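Local coordinates for protein phosphohistidine phosphatase SixA (Escherichia coli, PDB 1UJC) that removes the phosphoryl group from phosphohistidine in the HPt domain of the sensor ArcB, within a multistep His-Asp phosphorelay, at residues Ser31-Asn36 with Glu62-Leu67; Ile5-Asp10 with Phe128-Ala132. One frame throughout, in Å; residues are numbered along the deposited sequence.

Interaction 1 (Ser31-Asn36 with Glu62-Leu67); sequences SRLMAN and EVGDCL. With CA (calcium ion), chain B.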
loop_
_atom_site.group_PDB
_atom_site.type_symbol
_atom_site.label_atom_id
_atom_site.label_comp_id
_atom_site.label_asym_id
_atom_site.label_seq_id
_atom_site.Cartn_x
_atom_site.Cartn_y
_atom_site.Cartn_z
ATOM N N SER A 31 -0.037 -12.078 1.957
ATOM C CA SER A 31 -0.781 -10.985 1.354
ATOM C C SER A 31 -2.278 -11.271 1.434
ATOM O O SER A 31 -3.077 -10.357 1.643
ATOM C CB SER A 31 -0.341 -10.769 -0.095
ATOM O OG SER A 31 0.881 -10.048 -0.132
ATOM N N ARG A 32 -2.652 -12.540 1.275
ATOM C CA ARG A 32 -4.056 -12.935 1.362
ATOM C C ARG A 32 -4.502 -12.822 2.816
ATOM O O ARG A 32 -5.649 -12.473 3.106
ATOM C CB ARG A 32 -4.259 -14.377 0.872
ATOM C CG ARG A 32 -4.414 -14.529 -0.641
ATOM C CD ARG A 32 -5.102 -15.857 -0.996
ATOM N NE ARG A 32 -5.652 -15.846 -2.352
ATOM C CZ ARG A 32 -4.998 -16.255 -3.437
ATOM N NH1 ARG A 32 -3.765 -16.721 -3.332
ATOM N NH2 ARG A 32 -5.571 -16.187 -4.631
ATOM N N LEU A 33 -3.577 -13.117 3.725
ATOM C CA LEU A 33 -3.844 -13.052 5.157
ATOM C C LEU A 33 -4.237 -11.626 5.549
ATOM O O LEU A 33 -5.239 -11.411 6.240
ATOM C CB LEU A 33 -2.594 -13.484 5.929
ATOM C CG LEU A 33 -2.710 -13.760 7.430
ATOM C CD1 LEU A 33 -3.773 -14.827 7.677
ATOM C CD2 LEU A 33 -1.358 -14.236 7.961
ATOM N N MET A 34 -3.443 -10.655 5.105
ATOM C CA MET A 34 -3.708 -9.249 5.400
ATOM C C MET A 34 -4.986 -8.776 4.704
ATOM O O MET A 34 -5.738 -7.965 5.249
ATOM C CB MET A 34 -2.533 -8.384 4.947
ATOM C CG MET A 34 -1.248 -8.595 5.738
ATOM S SD MET A 34 -1.403 -8.114 7.474
ATOM C CE MET A 34 -1.694 -6.378 7.304
ATOM N N ALA A 35 -5.223 -9.283 3.499
ATOM C CA ALA A 35 -6.413 -8.920 2.737
ATOM C C ALA A 35 -7.667 -9.336 3.498
ATOM O O ALA A 35 -8.607 -8.555 3.642
ATOM C CB ALA A 35 -6.384 -9.591 1.372
ATOM N N ASN A 36 -7.676 -10.571 3.990
ATOM C CA ASN A 36 -8.819 -11.069 4.738
ATOM C C ASN A 36 -9.000 -10.299 6.037
ATOM O O ASN A 36 -10.123 -10.051 6.467
ATOM C CB ASN A 36 -8.669 -12.568 5.024
ATOM C CG ASN A 36 -8.865 -13.422 3.777
ATOM O OD1 ASN A 36 -9.808 -13.209 3.003
ATOM N ND2 ASN A 36 -7.985 -14.399 3.581
ATOM N N GLU A 62 -3.354 -10.914 -5.442
ATOM C CA GLU A 62 -3.633 -11.749 -4.281
ATOM C C GLU A 62 -4.652 -11.116 -3.342
ATOM O O GLU A 62 -5.599 -11.773 -2.900
ATOM C CB GLU A 62 -2.322 -12.040 -3.543
ATOM C CG GLU A 62 -1.359 -12.908 -4.351
ATOM C CD GLU A 62 -1.846 -14.342 -4.496
ATOM O OE1 GLU A 62 -1.708 -14.924 -5.597
ATOM O OE2 GLU A 62 -2.359 -14.889 -3.501
ATOM N N VAL A 63 -4.461 -9.836 -3.047
ATOM C CA VAL A 63 -5.371 -9.118 -2.171
ATOM C C VAL A 63 -6.759 -9.057 -2.792
ATOM O O VAL A 63 -7.756 -9.335 -2.127
ATOM C CB VAL A 63 -4.873 -7.682 -1.907
ATOM C CG1 VAL A 63 -5.957 -6.868 -1.215
ATOM C CG2 VAL A 63 -3.623 -7.724 -1.042
ATOM N N GLY A 64 -6.810 -8.693 -4.070
ATOM C CA GLY A 64 -8.077 -8.593 -4.775
ATOM C C GLY A 64 -8.848 -9.896 -4.787
ATOM O O GLY A 64 -10.063 -9.910 -5.004
ATOM N N ASP A 65 -8.141 -10.997 -4.557
ATOM C CA ASP A 65 -8.766 -12.309 -4.531
ATOM C C ASP A 65 -9.528 -12.549 -3.237
ATOM O O ASP A 65 -10.423 -13.376 -3.201
ATOM C CB ASP A 65 -7.720 -13.412 -4.701
ATOM C CG ASP A 65 -7.357 -13.661 -6.153
ATOM O OD1 ASP A 65 -7.911 -12.984 -7.045
ATOM O OD2 ASP A 65 -6.516 -14.544 -6.396
ATOM N N CYS A 66 -9.178 -11.830 -2.174
ATOM C CA CYS A 66 -9.847 -12.023 -0.892
ATOM C C CYS A 66 -10.692 -10.828 -0.463
ATOM O O CYS A 66 -11.630 -10.966 0.325
ATOM C CB CYS A 66 -8.810 -12.316 0.195
ATOM S SG CYS A 66 -7.640 -13.635 -0.194
ATOM N N LEU A 67 -10.360 -9.658 -0.987
ATOM C CA LEU A 67 -11.062 -8.428 -0.639
ATOM C C LEU A 67 -11.680 -7.809 -1.893
ATOM O O LEU A 67 -11.049 -7.775 -2.947
ATOM C CB LEU A 67 -10.059 -7.463 0.003
ATOM C CG LEU A 67 -10.464 -6.127 0.619
ATOM C CD1 LEU A 67 -11.364 -6.348 1.818
ATOM C CD2 LEU A 67 -9.201 -5.393 1.057
HETATM CA CA CA B . -12.075 -15.344 -2.751
HETATM O O HOH W 1 -2.072 -17.637 -5.387
HETATM O O HOH W 2 -12.816 -13.450 -0.801
HETATM O O HOH W 3 -10.843 -16.432 -5.012
HETATM O O HOH W 4 -13.452 -13.527 -4.448
HETATM O O HOH W 5 -11.559 -18.083 -2.471
HETATM O O HOH W 6 -9.644 -16.226 -1.770
#

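Interaction 2 (Ile5-Asp10 with Phe128-Ala132); sequences IMRHGD and FTTSA. With WO4 (tungstate(VI)ion), chain C.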
loop_
_atom_site.group_PDB
_atom_site.type_symbol
_atom_site.label_atom_id
_atom_site.label_comp_id
_atom_site.label_asym_id
_atom_site.label_seq_id
_atom_site.Cartn_x
_atom_site.Cartn_y
_atom_site.Cartn_z
ATOM N N ILE A 5 -1.634 2.116 3.273
ATOM C CA ILE A 5 -0.341 1.935 2.630
ATOM C C ILE A 5 0.187 0.537 2.900
ATOM O O ILE A 5 0.358 0.135 4.053
ATOM C CB ILE A 5 0.657 2.982 3.149
ATOM C CG1 ILE A 5 0.073 4.384 2.934
ATOM C CG2 ILE A 5 1.995 2.827 2.440
ATOM C CD1 ILE A 5 0.880 5.504 3.527
ATOM N N MET A 6 0.455 -0.203 1.831
ATOM C CA MET A 6 0.933 -1.567 1.969
ATOM C C MET A 6 2.241 -1.865 1.249
ATOM O O MET A 6 2.473 -1.413 0.129
ATOM C CB MET A 6 -0.159 -2.528 1.484
ATOM C CG MET A 6 0.202 -4.002 1.513
ATOM S SD MET A 6 -1.221 -5.008 1.025
ATOM C CE MET A 6 -0.838 -6.586 1.852
ATOM N N ARG A 7 3.105 -2.622 1.913
ATOM C CA ARG A 7 4.374 -3.023 1.321
ATOM C C ARG A 7 4.101 -4.348 0.615
ATOM O O ARG A 7 3.427 -5.220 1.159
ATOM C CB ARG A 7 5.440 -3.233 2.401
ATOM C CG ARG A 7 6.769 -3.714 1.849
ATOM C CD ARG A 7 7.768 -3.958 2.963
ATOM N NE ARG A 7 9.056 -4.392 2.440
ATOM C CZ ARG A 7 10.025 -4.921 3.180
ATOM N NH1 ARG A 7 9.853 -5.086 4.485
ATOM N NH2 ARG A 7 11.165 -5.292 2.613
ATOM N N HIS A 8 4.612 -4.488 -0.601
ATOM C CA HIS A 8 4.418 -5.706 -1.368
ATOM C C HIS A 8 4.828 -6.907 -0.511
ATOM O O HIS A 8 5.585 -6.763 0.450
ATOM C CB HIS A 8 5.269 -5.653 -2.634
ATOM C CG HIS A 8 6.736 -5.742 -2.365
ATOM N ND1 HIS A 8 7.346 -6.916 -1.983
ATOM C CD2 HIS A 8 7.706 -4.798 -2.371
ATOM C CE1 HIS A 8 8.629 -6.692 -1.764
ATOM N NE2 HIS A 8 8.872 -5.413 -1.992
ATOM N N GLY A 9 4.325 -8.086 -0.866
ATOM C CA GLY A 9 4.642 -9.288 -0.114
ATOM C C GLY A 9 6.022 -9.851 -0.403
ATOM O O GLY A 9 6.703 -9.407 -1.325
ATOM N N ASP A 10 6.430 -10.829 0.402
ATOM C CA ASP A 10 7.720 -11.490 0.266
ATOM C C ASP A 10 7.949 -11.876 -1.199
ATOM O O ASP A 10 7.078 -12.471 -1.837
ATOM C CB ASP A 10 7.749 -12.733 1.160
ATOM C CG ASP A 10 9.113 -13.389 1.209
ATOM O OD1 ASP A 10 10.067 -12.776 1.730
ATOM O OD2 ASP A 10 9.229 -14.524 0.722
ATOM N N PHE A 128 8.274 -1.197 7.969
ATOM C CA PHE A 128 7.306 -2.018 7.242
ATOM C C PHE A 128 7.792 -3.440 6.929
ATOM O O PHE A 128 8.761 -3.612 6.198
ATOM C CB PHE A 128 6.972 -1.357 5.897
ATOM C CG PHE A 128 5.846 -0.361 5.952
ATOM C CD1 PHE A 128 4.526 -0.776 5.787
ATOM C CD2 PHE A 128 6.106 0.994 6.115
ATOM C CE1 PHE A 128 3.485 0.149 5.778
ATOM C CE2 PHE A 128 5.070 1.927 6.108
ATOM C CZ PHE A 128 3.762 1.504 5.939
ATOM N N THR A 129 7.127 -4.455 7.471
ATOM C CA THR A 129 7.505 -5.830 7.146
ATOM C C THR A 129 6.690 -6.123 5.883
ATOM O O THR A 129 5.736 -5.399 5.593
ATOM C CB THR A 129 7.101 -6.813 8.255
ATOM O OG1 THR A 129 5.674 -6.925 8.304
ATOM C CG2 THR A 129 7.612 -6.322 9.609
ATOM N N THR A 130 7.044 -7.157 5.124
ATOM C CA THR A 130 6.290 -7.444 3.903
ATOM C C THR A 130 4.800 -7.670 4.179
ATOM O O THR A 130 4.429 -8.307 5.164
ATOM C CB THR A 130 6.870 -8.666 3.139
ATOM O OG1 THR A 130 6.991 -9.783 4.027
ATOM C CG2 THR A 130 8.236 -8.333 2.553
ATOM N N SER A 131 3.957 -7.128 3.301
ATOM C CA SER A 131 2.502 -7.236 3.415
ATOM C C SER A 131 1.903 -6.401 4.546
ATOM O O SER A 131 0.686 -6.366 4.708
ATOM C CB SER A 131 2.075 -8.699 3.593
ATOM O OG SER A 131 2.318 -9.462 2.423
ATOM N N ALA A 132 2.750 -5.732 5.325
ATOM C CA ALA A 132 2.276 -4.898 6.430
ATOM C C ALA A 132 1.482 -3.711 5.890
ATOM O O ALA A 132 1.757 -3.219 4.800
ATOM C CB ALA A 132 3.457 -4.402 7.260
HETATM W W WO4 C . 11.018 -4.286 -1.461
HETATM O O1 WO4 C . 9.978 -3.446 -0.360
HETATM O O2 WO4 C . 10.543 -3.948 -3.094
HETATM O O3 WO4 C . 11.089 -5.973 -1.094
HETATM O O4 WO4 C . 12.625 -3.670 -1.276
HETATM O O HOH W 7 4.719 -11.191 2.902
HETATM O O HOH W 8 9.846 -11.346 3.941
#

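Interaction 1 (Ser31-Asn36 with Glu62-Leu67)
Ala-35 presses its CB against Val-63 and Cys-66, 3.8 Å from Val-63 CG1 and equally far from Cys-66 CB, a small side chain consistent with the close approach. Val-63 spreads both branches over the same helix, CG1 anti to the backbone N (chi1 169°) against the alanine methyl, CG2 near the backbone O of Ser-31. Beside this apolar centre the chain of Arg-32 runs over the sulfur of Cys-66, whose SG lies 3.4 Å from Arg-32 CG. Extended from CG to NE, that chain carries the guanidinium to two acids. Asp-65 meets it at the edge, its OD2 2.6 Å from Arg-32 NH2 in a salt bridge, while the Glu-62 carboxylate lies over one face, though NH1 and OE2 are modelled too close for its exact place to be trusted. A water joins Arg-32 NH1 to Glu-62 OE1. Behind Asp-65 a calcium ion takes its backbone O at 2.6 Å and five waters. This is plain helix packing: segments 31-36 and 62-66 of helices 25-40 and 54-66 cross at -39°, their axes 8.0 Å apart at closest approach, with Leu-67 closing one end against Leu-38 and Lys-39 of helix 25-40.

Interaction 2 (Ile5-Asp10 with Phe128-Ala132)
The phosphate pocket of the histidine phosphatase fold, here filled by tungstate, begins where strand 2-7 ends in the Arg-His-Gly motif, and the type II turn from Thr-129 to Ala-132 backs it. Arg-7 N donates to Ala-132 O at 3.2 Å, while Ser-131 N donates to Arg-7 O and, more weakly, to His-8 O. The Arg-7 side chain, fully extended with CG anti to the backbone N (chi1 177°), lays its guanidinium flat under the methyl of Thr-130, CG2 standing 3.9 Å above its centre. At its edge NH1 makes a weak bond to Phe-128 O, and NE points to tungstate O1 at 3.1 Å. A leucine in place of Arg-7 would probably leave tungstate O1 without this donor and Phe-128 O without its mate. His-8 NE2 binds the tungsten at 2.5 Å; on the other side of the ring ND1 donates to Gly-9 O at 2.7 Å, which should fix the ring's rotation. Arg-55, His-108 and Leu-109 complete the site. Farther back, Ile-5 CG2 meets Phe-128 CZ, both side chains packing on helix 111-119, while Met-6 faces Met-34 of helix 25-40 and strand 2-7 lies between strands 102-107 and 133-138.

In the fold
From the N terminus, the end of strand 2-7 and the loop after it form the first half of interaction 2, whose partner comes 118 residues later, just before strand 133-138, so that this contact closes a loop over most of the chain. Nested inside it, interaction 1 closes a short loop of 25 residues, from helix 25-40 through strand 47-50 to helix 54-66. One ties two helices lying beside the sheet; the other ties the central strand to the turn that brings the chain back antiparallel to it. Helix 25-40 joins them: besides its bond to Gly-27 O, Ser-31 OG is probably hydrogen-bonded to Ser-131 OG at 3.0 Å, although the two centres are 12 Å apart.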